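Long-range contacts in N-acetylneuraminate epimerase (Escherichia coli, PDB 2UVK), which interconverts the alpha and beta anomers of N-acetylneuraminate (sialic acid), speeding their equilibration in the periplasm: residues T14-N19 against A59-I64; G200-L205 against V219-F224; N316-I321 against L337-D342. All coordinates share one frame; numbering follows the deposited sequence. Where two conformers were deposited one is given.

Overall arrangement
From the N terminus, strand 14-18 opens the first four-stranded blade of a Kelch beta-propeller, and contact 1 sets it beside strand 60-64, the first strand of the next blade, after 39 residues that complete the first blade. Contact 2 follows within a single blade, where 200-205 and 219-224 are the second and third strands, 13 residues apart. Contact 3 repeats that second-to-third pairing in the last blade, with 316-321 and 337-342 separated by 15 residues. The three close one after another, neither nested nor crossed, with centres 18 to 20 Å apart. Contact 1 thus joins neighbouring blades, whereas contacts 2 and 3 hold blades together internally.

Contact 1 of 3, residues T14-N19 against A59-I64; sequences TGAIDN and ATSAFI
Thr14 and Ser61 meet through their hydroxyls, Thr14 OG1 lying 2.8 Å from Ser61 OG, where the innermost strands of two adjacent propeller blades run side by side. The strands 14-18 and 60-64 point nearly the same way, 13° apart, yet their axes come no closer than 5.8 Å, too far for a continuous sheet; side chains and a water fill the seam instead. Thr14 OG1 reaches across because it stands opposite its own backbone nitrogen (chi1 -175°). The carbonyl O of Gly15 takes a hydrogen bond of 2.6 Å from a water that also donates to Ser61 O at 2.7 Å, tying the two backbones together.

The close apolar fit is further along. Ala16 CB, small enough to let a ring come in beside it, approaches Phe63 CD1 to 3.6 Å. Asp18 then lays its CB over one face of the Phe63 ring, 3.7 Å from the centroid and 11° off the normal, a CH-pi contact. Leu68 and Tyr23 also meet the phenylalanine. Thr14 and Ala16 are buried in the seam; by contrast, Asp18 and the ring beneath it are partly exposed, at the looser end. Ser61 and Phe63 each adopt two conformers, and their side-chain contacts hold for the one described.

Hydroxyls and a bridging water at one end, and a ring against methyl and methylene groups at the other, imply that side chains and solvent take over the cohesion that a backbone ladder supplies within a blade.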
ATOM      1  N   THR B  14       1.178  23.684   0.013  1.00  9.59           N
ATOM      2  CA  THR B  14       2.543  23.193   0.118  1.00 10.54           C
ATOM      3  C   THR B  14       3.487  24.283  -0.383  1.00 10.98           C
ATOM      4  O   THR B  14       3.057  25.275  -0.920  1.00 11.52           O
ATOM      5  CB  THR B  14       2.724  21.880  -0.664  1.00 10.63           C
ATOM      6  OG1 THR B  14       4.039  21.341  -0.448  1.00 13.34           O
ATOM      7  CG2 THR B  14       2.457  22.051  -2.150  1.00 12.45           C
ATOM      8  N   GLY B  15       4.775  24.109  -0.149  1.00 12.40           N
ATOM      9  CA  GLY B  15       5.757  25.095  -0.600  1.00 13.15           C
ATOM     10  C   GLY B  15       7.147  24.592  -0.337  1.00 13.91           C
ATOM     11  O   GLY B  15       7.345  23.559   0.283  1.00 13.81           O
ATOM     12  N   ALA B  16       8.101  25.364  -0.833  1.00 14.20           N
ATOM     13  CA  ALA B  16       9.500  24.986  -0.816  1.00 14.81           C
ATOM     14  C   ALA B  16      10.297  26.282  -0.901  1.00 16.04           C
ATOM     15  O   ALA B  16       9.803  27.307  -1.338  1.00 15.35           O
ATOM     16  CB  ALA B  16       9.800  24.085  -1.997  1.00 15.55           C
ATOM     17  N   ILE B  17      11.548  26.218  -0.453  1.00 16.75           N
ATOM     18  CA  ILE B  17      12.452  27.352  -0.556  1.00 18.73           C
ATOM     19  C   ILE B  17      13.695  26.906  -1.307  1.00 18.84           C
ATOM     20  O   ILE B  17      14.211  25.809  -1.076  1.00 18.65           O
ATOM     21  CB  ILE B  17      12.775  27.936   0.830  1.00 19.38           C
ATOM     22  CG1 ILE B  17      13.611  29.210   0.679  1.00 20.61           C
ATOM     23  CG2 ILE B  17      13.437  26.909   1.700  1.00 20.30           C
ATOM     24  CD1 ILE B  17      13.419  30.189   1.783  1.00 22.79           C
ATOM     25  N   ASP B  18      14.116  27.735  -2.252  1.00 20.88           N
ATOM     26  CA  ASP B  18      15.351  27.513  -2.993  1.00 22.21           C
ATOM     27  C   ASP B  18      16.162  28.746  -2.706  1.00 23.25           C
ATOM     28  O   ASP B  18      15.893  29.799  -3.277  1.00 21.94           O
ATOM     29  CB  ASP B  18      15.084  27.419  -4.480  1.00 22.73           C
ATOM     30  CG  ASP B  18      16.353  27.415  -5.294  1.00 24.92           C
ATOM     31  OD1 ASP B  18      17.311  26.752  -4.858  1.00 28.81           O
ATOM     32  OD2 ASP B  18      16.368  28.047  -6.367  1.00 28.69           O
ATOM     33  N   ASN B  19      17.102  28.586  -1.776  1.00 25.08           N
ATOM     34  CA  ASN B  19      17.948  29.663  -1.276  1.00 25.78           C
ATOM     35  C   ASN B  19      17.111  30.812  -0.707  1.00 25.66           C
ATOM     36  O   ASN B  19      16.628  30.704   0.433  1.00 25.74           O
ATOM     37  CB  ASN B  19      18.959  30.079  -2.352  1.00 26.32           C
ATOM     38  CG  ASN B  19      19.893  28.934  -2.741  1.00 26.57           C
ATOM     39  OD1 ASN B  19      20.068  28.620  -3.924  1.00 28.74           O
ATOM     40  ND2 ASN B  19      20.455  28.277  -1.735  1.00 28.68           N
ATOM     41  N   ALA B  59      -0.697  17.910  -0.335  1.00  7.74           N
ATOM     42  CA  ALA B  59       0.492  17.572  -1.124  1.00  8.49           C
ATOM     43  C   ALA B  59       1.765  17.953  -0.376  1.00  8.64           C
ATOM     44  O   ALA B  59       1.745  18.681   0.624  1.00  9.76           O
ATOM     45  CB  ALA B  59       0.447  18.305  -2.447  1.00  8.62           C
ATOM     46  N   THR B  60       2.875  17.442  -0.873  1.00  9.21           N
ATOM     47  CA  THR B  60       4.188  17.884  -0.361  1.00  9.54           C
ATOM     48  C   THR B  60       5.034  18.331  -1.546  1.00 10.47           C
ATOM     49  O   THR B  60       4.703  18.085  -2.708  1.00  9.89           O
ATOM     50  CB  THR B  60       4.946  16.755   0.368  1.00  9.87           C
ATOM     51  OG1 THR B  60       5.201  15.680  -0.536  1.00 10.05           O
ATOM     52  CG2 THR B  60       4.170  16.268   1.597  1.00 10.75           C
ATOM     53  N   SER B  61       6.147  18.994  -1.256  0.50 10.87           N
ATOM     54  CA  SER B  61       7.037  19.456  -2.316  0.50 11.50           C
ATOM     55  C   SER B  61       8.474  19.534  -1.831  0.50 12.69           C
ATOM     56  O   SER B  61       8.708  19.749  -0.646  0.50 12.24           O
ATOM     57  CB  SER B  61       6.572  20.819  -2.838  0.50 11.43           C
ATOM     58  OG  SER B  61       6.509  21.786  -1.795  0.50 11.97           O
ATOM     59  N   ALA B  62       9.402  19.382  -2.780  1.00 13.29           N
ATOM     60  CA  ALA B  62      10.840  19.386  -2.498  1.00 14.09           C
ATOM     61  C   ALA B  62      11.560  20.068  -3.623  1.00 15.40           C
ATOM     62  O   ALA B  62      11.225  19.860  -4.766  1.00 14.78           O
ATOM     63  CB  ALA B  62      11.335  17.994  -2.386  1.00 14.62           C
ATOM     64  N   PHE B  63      12.544  20.901  -3.276  0.50 16.34           N
ATOM     65  CA  PHE B  63      13.462  21.471  -4.270  0.50 16.99           C
ATOM     66  C   PHE B  63      14.690  20.612  -4.333  0.50 17.14           C
ATOM     67  O   PHE B  63      15.292  20.305  -3.300  0.50 17.19           O
ATOM     68  CB  PHE B  63      13.895  22.899  -3.942  0.50 17.78           C
ATOM     69  CG  PHE B  63      13.283  23.906  -4.832  0.50 17.48           C
ATOM     70  CD1 PHE B  63      12.380  24.815  -4.338  0.50 18.13           C
ATOM     71  CD2 PHE B  63      13.565  23.906  -6.194  0.50 17.89           C
ATOM     72  CE1 PHE B  63      11.790  25.722  -5.165  0.50 18.39           C
ATOM     73  CE2 PHE B  63      12.973  24.827  -7.043  0.50 17.92           C
ATOM     74  CZ  PHE B  63      12.079  25.739  -6.529  0.50 18.54           C
ATOM     75  N   ILE B  64      15.034  20.176  -5.534  1.00 17.33           N
ATOM     76  CA  ILE B  64      16.247  19.364  -5.712  1.00 18.83           C
ATOM     77  C   ILE B  64      16.866  19.715  -7.046  1.00 20.15           C
ATOM     78  O   ILE B  64      16.189  19.664  -8.073  1.00 19.67           O
ATOM     79  CB  ILE B  64      15.959  17.853  -5.735  1.00 18.88           C
ATOM     80  CG1 ILE B  64      15.195  17.422  -4.483  1.00 20.12           C
ATOM     81  CG2 ILE B  64      17.257  17.057  -5.872  1.00 18.30           C
ATOM     82  CD1 ILE B  64      14.865  15.932  -4.476  1.00 20.96           C
TER
HETATM   83  O   HOH W   1       9.391  21.938   0.739  1.00 34.00           O

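Contact 2 of 3, residues G200-L205 against V219-F224; sequences GDKTWL and VFELDF
Within one four-stranded Kelch blade of the beta-propeller, the second and third strands pair antiparallel, and 200-205 against 219-224 is that central ladder. Thr203 and Leu222 form one hydrogen-bonded pair, with Leu222 N to Thr203 O at 2.7 Å; Leu205 and Phe220 form the next. The ladder reaches past one end of the strands, where Phe224 N donates to Asp201 O at 2.8 Å and that same oxygen lies in plane at the edge of the Phe224 ring.

Its two faces differ. Beside Thr203, Leu205 CD1 rests 3.7 Å from Leu222 CD1; these branched apolar chains suit a face turned to strand 112-117 of the preceding blade, where Leu205 meets Val113. Thr203 OG1 accepts from Asn198 ND2.

On the other face Trp204 and Glu221 run side by side, ring and carboxylate planes 70° apart. Trp204 NE1 donates to the anti lone pair of Glu221 OE2 over 3.2 Å, a bent bond (140° at the hydrogen) with the oxygen tilted from the indole plane. Glu221 reaches it by a chain kept extended, with CG opposite the backbone nitrogen (chi1 -176°). One indole face carries Lys202 CB, 3.5 Å above its plane. A leucine in place of Trp204 would probably leave Glu221 OE2 without this donor and uncover the lysine's CB.

Lys202 suits its place by being long and flexible: its ammonium stops short of both acids, and one water joins all three, accepting from Lys202 NZ at 2.9 Å while donating to Glu221 OE1 and Asp223 OD2. The other oxygen, Asp223 OD1, is hydrogen-bonded to Thr225 OG1.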
ATOM      1  N   GLY B 200      21.046  17.812   7.853  1.00 22.25           N
ATOM      2  CA  GLY B 200      22.128  16.876   7.584  1.00 22.56           C
ATOM      3  C   GLY B 200      21.651  15.445   7.675  1.00 21.88           C
ATOM      4  O   GLY B 200      20.647  15.079   7.059  1.00 22.28           O
ATOM      5  N   ASP B 201      22.323  14.644   8.497  1.00 21.17           N
ATOM      6  CA  ASP B 201      22.046  13.208   8.561  1.00 20.14           C
ATOM      7  C   ASP B 201      20.966  12.856   9.585  1.00 19.55           C
ATOM      8  O   ASP B 201      20.783  11.682   9.902  1.00 20.82           O
ATOM      9  CB  ASP B 201      23.349  12.433   8.846  1.00 20.86           C
ATOM     10  CG  ASP B 201      24.205  12.248   7.611  1.00 21.91           C
ATOM     11  OD1 ASP B 201      23.717  12.408   6.478  1.00 23.87           O
ATOM     12  OD2 ASP B 201      25.425  11.956   7.771  1.00 25.11           O
ATOM     13  N   LYS B 202      20.229  13.863  10.068  1.00 19.32           N
ATOM     14  CA  LYS B 202      19.099  13.630  10.981  1.00 18.44           C
ATOM     15  C   LYS B 202      17.794  14.173  10.410  1.00 17.77           C
ATOM     16  O   LYS B 202      17.784  15.248   9.837  1.00 17.85           O
ATOM     17  CB  LYS B 202      19.322  14.309  12.315  1.00 20.19           C
ATOM     18  CG  LYS B 202      20.572  13.830  13.063  1.00 21.83           C
ATOM     19  CD  LYS B 202      20.547  12.352  13.393  1.00 23.38           C
ATOM     20  CE  LYS B 202      21.764  11.949  14.237  1.00 23.79           C
ATOM     21  NZ  LYS B 202      21.722  12.591  15.571  1.00 23.51           N
ATOM     22  N   THR B 203      16.721  13.401  10.573  1.00 15.88           N
ATOM     23  CA  THR B 203      15.366  13.887  10.281  1.00 15.36           C
ATOM     24  C   THR B 203      14.459  13.526  11.459  1.00 14.94           C
ATOM     25  O   THR B 203      14.576  12.452  12.044  1.00 15.59           O
ATOM     26  CB  THR B 203      14.860  13.233   9.021  1.00 14.37           C
ATOM     27  OG1 THR B 203      15.688  13.648   7.927  1.00 17.67           O
ATOM     28  CG2 THR B 203      13.361  13.597   8.767  1.00 15.13           C
ATOM     29  N   TRP B 204      13.547  14.440  11.781  1.00 15.02           N
ATOM     30  CA  TRP B 204      12.596  14.282  12.864  1.00 14.31           C
ATOM     31  C   TRP B 204      11.164  14.310  12.323  1.00 14.53           C
ATOM     32  O   TRP B 204      10.876  15.117  11.451  1.00 14.18           O
ATOM     33  CB  TRP B 204      12.790  15.403  13.880  1.00 16.33           C
ATOM     34  CG  TRP B 204      14.159  15.407  14.493  1.00 17.60           C
ATOM     35  CD1 TRP B 204      14.536  14.715  15.592  1.00 19.97           C
ATOM     36  CD2 TRP B 204      15.318  16.146  14.051  1.00 17.24           C
ATOM     37  NE1 TRP B 204      15.859  14.955  15.861  1.00 19.08           N
ATOM     38  CE2 TRP B 204      16.370  15.818  14.933  1.00 19.98           C
ATOM     39  CE3 TRP B 204      15.581  17.019  12.995  1.00 18.71           C
ATOM     40  CZ2 TRP B 204      17.655  16.360  14.800  1.00 18.52           C
ATOM     41  CZ3 TRP B 204      16.860  17.559  12.868  1.00 19.16           C
ATOM     42  CH2 TRP B 204      17.880  17.215  13.767  1.00 18.82           C
ATOM     43  N   LEU B 205      10.318  13.412  12.839  1.00 13.23           N
ATOM     44  CA  LEU B 205       8.881  13.272  12.487  1.00 13.32           C
ATOM     45  C   LEU B 205       8.095  13.522  13.756  1.00 13.21           C
ATOM     46  O   LEU B 205       8.171  12.736  14.702  1.00 13.18           O
ATOM     47  CB  LEU B 205       8.585  11.872  11.957  1.00 12.85           C
ATOM     48  CG  LEU B 205       9.438  11.355  10.799  1.00 13.35           C
ATOM     49  CD1 LEU B 205       9.058   9.900  10.467  1.00 13.62           C
ATOM     50  CD2 LEU B 205       9.281  12.235   9.578  1.00 13.67           C
ATOM     51  N   VAL B 219       7.650  11.642  18.827  1.00 17.24           N
ATOM     52  CA  VAL B 219       8.663  12.284  18.035  1.00 17.50           C
ATOM     53  C   VAL B 219       9.635  11.202  17.652  1.00 17.55           C
ATOM     54  O   VAL B 219      10.233  10.576  18.523  1.00 18.41           O
ATOM     55  CB  VAL B 219       9.428  13.354  18.807  1.00 16.96           C
ATOM     56  CG1 VAL B 219      10.554  13.952  17.964  1.00 17.74           C
ATOM     57  CG2 VAL B 219       8.458  14.386  19.332  1.00 18.48           C
ATOM     58  N   PHE B 220       9.779  10.943  16.361  1.00 16.37           N
ATOM     59  CA  PHE B 220      10.725   9.963  15.866  1.00 15.80           C
ATOM     60  C   PHE B 220      11.918  10.633  15.220  1.00 16.56           C
ATOM     61  O   PHE B 220      11.783  11.626  14.527  1.00 16.37           O
ATOM     62  CB  PHE B 220      10.060   9.043  14.857  1.00 15.29           C
ATOM     63  CG  PHE B 220       8.832   8.363  15.380  1.00 15.67           C
ATOM     64  CD1 PHE B 220       8.941   7.276  16.227  1.00 17.26           C
ATOM     65  CD2 PHE B 220       7.559   8.796  15.007  1.00 16.20           C
ATOM     66  CE1 PHE B 220       7.837   6.658  16.706  1.00 16.75           C
ATOM     67  CE2 PHE B 220       6.430   8.157  15.476  1.00 16.52           C
ATOM     68  CZ  PHE B 220       6.567   7.079  16.325  1.00 18.21           C
ATOM     69  N   GLU B 221      13.099  10.054  15.435  1.00 16.51           N
ATOM     70  CA  GLU B 221      14.304  10.504  14.818  1.00 17.60           C
ATOM     71  C   GLU B 221      14.810   9.424  13.880  1.00 17.19           C
ATOM     72  O   GLU B 221      14.974   8.247  14.261  1.00 18.09           O
ATOM     73  CB  GLU B 221      15.343  10.763  15.915  1.00 18.13           C
ATOM     74  CG  GLU B 221      16.624  11.337  15.444  1.00 20.89           C
ATOM     75  CD  GLU B 221      17.541  11.502  16.611  1.00 25.04           C
ATOM     76  OE1 GLU B 221      18.152  10.467  16.992  1.00 28.64           O
ATOM     77  OE2 GLU B 221      17.548  12.625  17.179  1.00 26.55           O
ATOM     78  N   LEU B 222      15.090   9.829  12.662  1.00 16.92           N
ATOM     79  CA  LEU B 222      15.757   8.997  11.686  1.00 16.86           C
ATOM     80  C   LEU B 222      17.205   9.439  11.663  1.00 17.48           C
ATOM     81  O   LEU B 222      17.483  10.585  11.384  1.00 17.56           O
ATOM     82  CB  LEU B 222      15.145   9.155  10.281  1.00 17.03           C
ATOM     83  CG  LEU B 222      13.756   8.530  10.052  1.00 17.06           C
ATOM     84  CD1 LEU B 222      12.662   9.054  10.996  1.00 18.12           C
ATOM     85  CD2 LEU B 222      13.328   8.735   8.585  1.00 17.38           C
ATOM     86  N   ASP B 223      18.099   8.501  11.958  1.00 17.88           N
ATOM     87  CA  ASP B 223      19.531   8.753  12.048  1.00 19.18           C
ATOM     88  C   ASP B 223      20.242   8.073  10.871  1.00 18.72           C
ATOM     89  O   ASP B 223      20.365   6.849  10.821  1.00 19.29           O
ATOM     90  CB  ASP B 223      19.988   8.225  13.392  1.00 19.57           C
ATOM     91  CG  ASP B 223      21.477   8.445  13.637  1.00 21.14           C
ATOM     92  OD1 ASP B 223      22.209   8.787  12.689  1.00 23.12           O
ATOM     93  OD2 ASP B 223      21.904   8.259  14.799  1.00 25.16           O
ATOM     94  N   PHE B 224      20.679   8.883   9.917  1.00 19.65           N
ATOM     95  CA  PHE B 224      21.377   8.415   8.728  1.00 21.12           C
ATOM     96  C   PHE B 224      22.909   8.495   8.878  1.00 21.94           C
ATOM     97  O   PHE B 224      23.596   8.397   7.871  1.00 22.49           O
ATOM     98  CB  PHE B 224      21.016   9.290   7.515  1.00 20.61           C
ATOM     99  CG  PHE B 224      19.571   9.157   7.028  1.00 19.71           C
ATOM    100  CD1 PHE B 224      19.270   8.306   5.987  1.00 19.65           C
ATOM    101  CD2 PHE B 224      18.559   9.942   7.560  1.00 18.98           C
ATOM    102  CE1 PHE B 224      17.969   8.199   5.512  1.00 20.96           C
ATOM    103  CE2 PHE B 224      17.243   9.845   7.062  1.00 18.63           C
ATOM    104  CZ  PHE B 224      16.977   8.971   6.059  1.00 20.24           C
TER
HETATM  105  O   HOH W   2      20.958  10.068  16.789  1.00 34.93           O

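Contact 3 of 3, residues N316-I321 against L337-D342; sequences NNSLLI and LITVKD
Ile321 CD1 meets Ile338 CD1 at 3.7 Å, the apolar heart of a pairing between the second and third strands of the last Kelch blade of the propeller. Leu319 lies alongside Ile338 on the same face, its CD2 4.2 Å from that same methyl. Bulky aliphatic chains suit this face because the neighbouring blade packs on it: Ile256 touches both Leu319 and Ile338, while Ile289 reaches the latter.

Between the strands, Leu319 and Ile338 form an antiparallel hydrogen-bonded pair, Leu319 N to Ile338 O and Ile338 N to Leu319 O each spanning 2.9 Å. On the opposite face Leu337, with CG set away from its backbone nitrogen (chi1 -162°), leans across the ladder. Its CD1 comes within 3.7 Å of Ser318 CB and 4.0 Å of Leu320 CB, and Trp315 touches both leucines.

Toward the turn at 316-317 the contact becomes polar. Asn316 and Asn317 both take positive phi, a backbone shape that asparagine tolerates well, and Asn317 OD1 accepts from Asn252 N, fastening the turn to the blade before. Serine is short enough to tuck in beside the partner strand, its CB 3.3 Å from Ile338 O. The edge closes on two hydroxyls, Ser318 OG and Thr339 OG1, hydrogen-bonded at 2.9 Å.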
ATOM      1  N   ASN B 316      16.643  32.116   7.163  1.00 29.35           N
ATOM      2  CA  ASN B 316      17.489  32.908   8.078  1.00 29.52           C
ATOM      3  C   ASN B 316      17.620  32.263   9.460  1.00 28.48           C
ATOM      4  O   ASN B 316      17.434  32.920  10.483  1.00 28.98           O
ATOM      5  CB  ASN B 316      16.909  34.322   8.252  1.00 30.66           C
ATOM      6  CG  ASN B 316      16.967  35.157   6.990  1.00 32.64           C
ATOM      7  OD1 ASN B 316      17.674  34.827   6.032  1.00 36.53           O
ATOM      8  ND2 ASN B 316      16.229  36.268   6.992  1.00 34.54           N
ATOM      9  N   ASN B 317      17.905  30.970   9.489  1.00 27.35           N
ATOM     10  CA  ASN B 317      18.059  30.247  10.749  1.00 27.31           C
ATOM     11  C   ASN B 317      16.831  30.352  11.661  1.00 25.94           C
ATOM     12  O   ASN B 317      16.933  30.314  12.879  1.00 25.62           O
ATOM     13  CB  ASN B 317      19.326  30.748  11.480  1.00 27.88           C
ATOM     14  CG  ASN B 317      19.826  29.776  12.537  1.00 30.60           C
ATOM     15  OD1 ASN B 317      19.602  28.559  12.458  1.00 32.41           O
ATOM     16  ND2 ASN B 317      20.544  30.313  13.536  1.00 33.19           N
ATOM     17  N   SER B 318      15.655  30.425  11.040  1.00 24.62           N
ATOM     18  CA  SER B 318      14.392  30.575  11.739  1.00 23.58           C
ATOM     19  C   SER B 318      13.373  29.668  11.073  1.00 22.15           C
ATOM     20  O   SER B 318      13.623  29.122  10.009  1.00 22.25           O
ATOM     21  CB  SER B 318      13.901  32.016  11.639  1.00 23.82           C
ATOM     22  OG  SER B 318      14.802  32.909  12.289  1.00 25.57           O
ATOM     23  N   LEU B 319      12.227  29.518  11.729  1.00 20.26           N
ATOM     24  CA  LEU B 319      11.071  28.830  11.142  1.00 19.64           C
ATOM     25  C   LEU B 319      10.118  29.873  10.559  1.00 18.95           C
ATOM     26  O   LEU B 319       9.593  30.715  11.284  1.00 19.45           O
ATOM     27  CB  LEU B 319      10.373  27.999  12.198  1.00 19.29           C
ATOM     28  CG  LEU B 319       9.003  27.437  11.800  1.00 18.61           C
ATOM     29  CD1 LEU B 319       9.169  26.564  10.581  1.00 21.23           C
ATOM     30  CD2 LEU B 319       8.454  26.673  12.981  1.00 19.40           C
ATOM     31  N   LEU B 320       9.913  29.809   9.246  1.00 18.07           N
ATOM     32  CA  LEU B 320       8.987  30.667   8.540  1.00 17.73           C
ATOM     33  C   LEU B 320       7.679  29.879   8.368  1.00 17.31           C
ATOM     34  O   LEU B 320       7.697  28.799   7.787  1.00 17.90           O
ATOM     35  CB  LEU B 320       9.576  31.015   7.171  1.00 17.86           C
ATOM     36  CG  LEU B 320       8.710  31.777   6.169  1.00 18.53           C
ATOM     37  CD1 LEU B 320       8.140  33.043   6.785  1.00 18.41           C
ATOM     38  CD2 LEU B 320       9.468  32.049   4.865  1.00 19.24           C
ATOM     39  N   ILE B 321       6.578  30.425   8.887  1.00 16.55           N
ATOM     40  CA  ILE B 321       5.252  29.795   8.772  1.00 16.96           C
ATOM     41  C   ILE B 321       4.415  30.648   7.842  1.00 16.54           C
ATOM     42  O   ILE B 321       4.310  31.850   8.035  1.00 17.79           O
ATOM     43  CB  ILE B 321       4.557  29.730  10.153  1.00 16.50           C
ATOM     44  CG1 ILE B 321       5.279  28.743  11.068  1.00 17.93           C
ATOM     45  CG2 ILE B 321       3.022  29.439  10.014  1.00 17.00           C
ATOM     46  CD1 ILE B 321       4.827  28.805  12.497  1.00 18.46           C
ATOM     47  N   LEU B 337       7.383  34.420  11.772  1.00 23.40           N
ATOM     48  CA  LEU B 337       8.765  33.993  11.862  1.00 24.43           C
ATOM     49  C   LEU B 337       9.070  33.662  13.327  1.00 24.56           C
ATOM     50  O   LEU B 337       8.838  34.484  14.224  1.00 25.56           O
ATOM     51  CB  LEU B 337       9.690  35.091  11.340  1.00 24.87           C
ATOM     52  CG  LEU B 337      11.100  34.634  10.966  1.00 24.58           C
ATOM     53  CD1 LEU B 337      11.153  33.609   9.836  1.00 22.83           C
ATOM     54  CD2 LEU B 337      11.902  35.885  10.592  1.00 25.48           C
ATOM     55  N   ILE B 338       9.552  32.450  13.571  1.00 24.48           N
ATOM     56  CA  ILE B 338       9.947  32.020  14.904  1.00 25.28           C
ATOM     57  C   ILE B 338      11.464  31.844  14.897  1.00 26.72           C
ATOM     58  O   ILE B 338      11.998  31.018  14.170  1.00 25.53           O
ATOM     59  CB  ILE B 338       9.235  30.723  15.354  1.00 25.14           C
ATOM     60  CG1 ILE B 338       7.714  30.880  15.198  1.00 24.84           C
ATOM     61  CG2 ILE B 338       9.547  30.399  16.811  1.00 23.97           C
ATOM     62  CD1 ILE B 338       6.898  29.633  15.497  1.00 24.84           C
ATOM     63  N   THR B 339      12.152  32.655  15.699  1.00 29.25           N
ATOM     64  CA  THR B 339      13.603  32.571  15.810  1.00 31.45           C
ATOM     65  C   THR B 339      13.972  32.218  17.249  1.00 32.42           C
ATOM     66  O   THR B 339      13.251  32.571  18.185  1.00 32.22           O
ATOM     67  CB  THR B 339      14.284  33.903  15.458  1.00 31.80           C
ATOM     68  OG1 THR B 339      13.633  34.531  14.340  1.00 33.46           O
ATOM     69  CG2 THR B 339      15.778  33.669  15.143  1.00 32.21           C
ATOM     70  N   VAL B 340      15.091  31.522  17.429  1.00 33.83           N
ATOM     71  CA  VAL B 340      15.611  31.289  18.776  1.00 34.87           C
ATOM     72  C   VAL B 340      16.787  32.229  19.022  1.00 35.41           C
ATOM     73  O   VAL B 340      17.765  32.213  18.273  1.00 35.46           O
ATOM     74  CB  VAL B 340      16.037  29.819  19.025  1.00 35.15           C
ATOM     75  CG1 VAL B 340      14.844  28.871  18.835  1.00 36.00           C
ATOM     76  CG2 VAL B 340      17.212  29.424  18.123  1.00 36.23           C
ATOM     77  N   LYS B 341      16.639  33.090  20.029  1.00 36.04           N
ATOM     78  CA  LYS B 341      17.747  33.829  20.639  1.00 37.06           C
ATOM     79  C   LYS B 341      17.891  33.119  21.978  1.00 37.96           C
ATOM     80  O   LYS B 341      17.096  33.345  22.887  1.00 38.42           O
ATOM     81  N   ASP B 342      18.889  32.246  22.076  1.00 38.87           N
ATOM     82  CA  ASP B 342      18.942  31.214  23.111  1.00 39.32           C
ATOM     83  C   ASP B 342      18.667  31.643  24.555  1.00 39.74           C
ATOM     84  O   ASP B 342      18.848  32.810  24.906  1.00 40.13           O
TER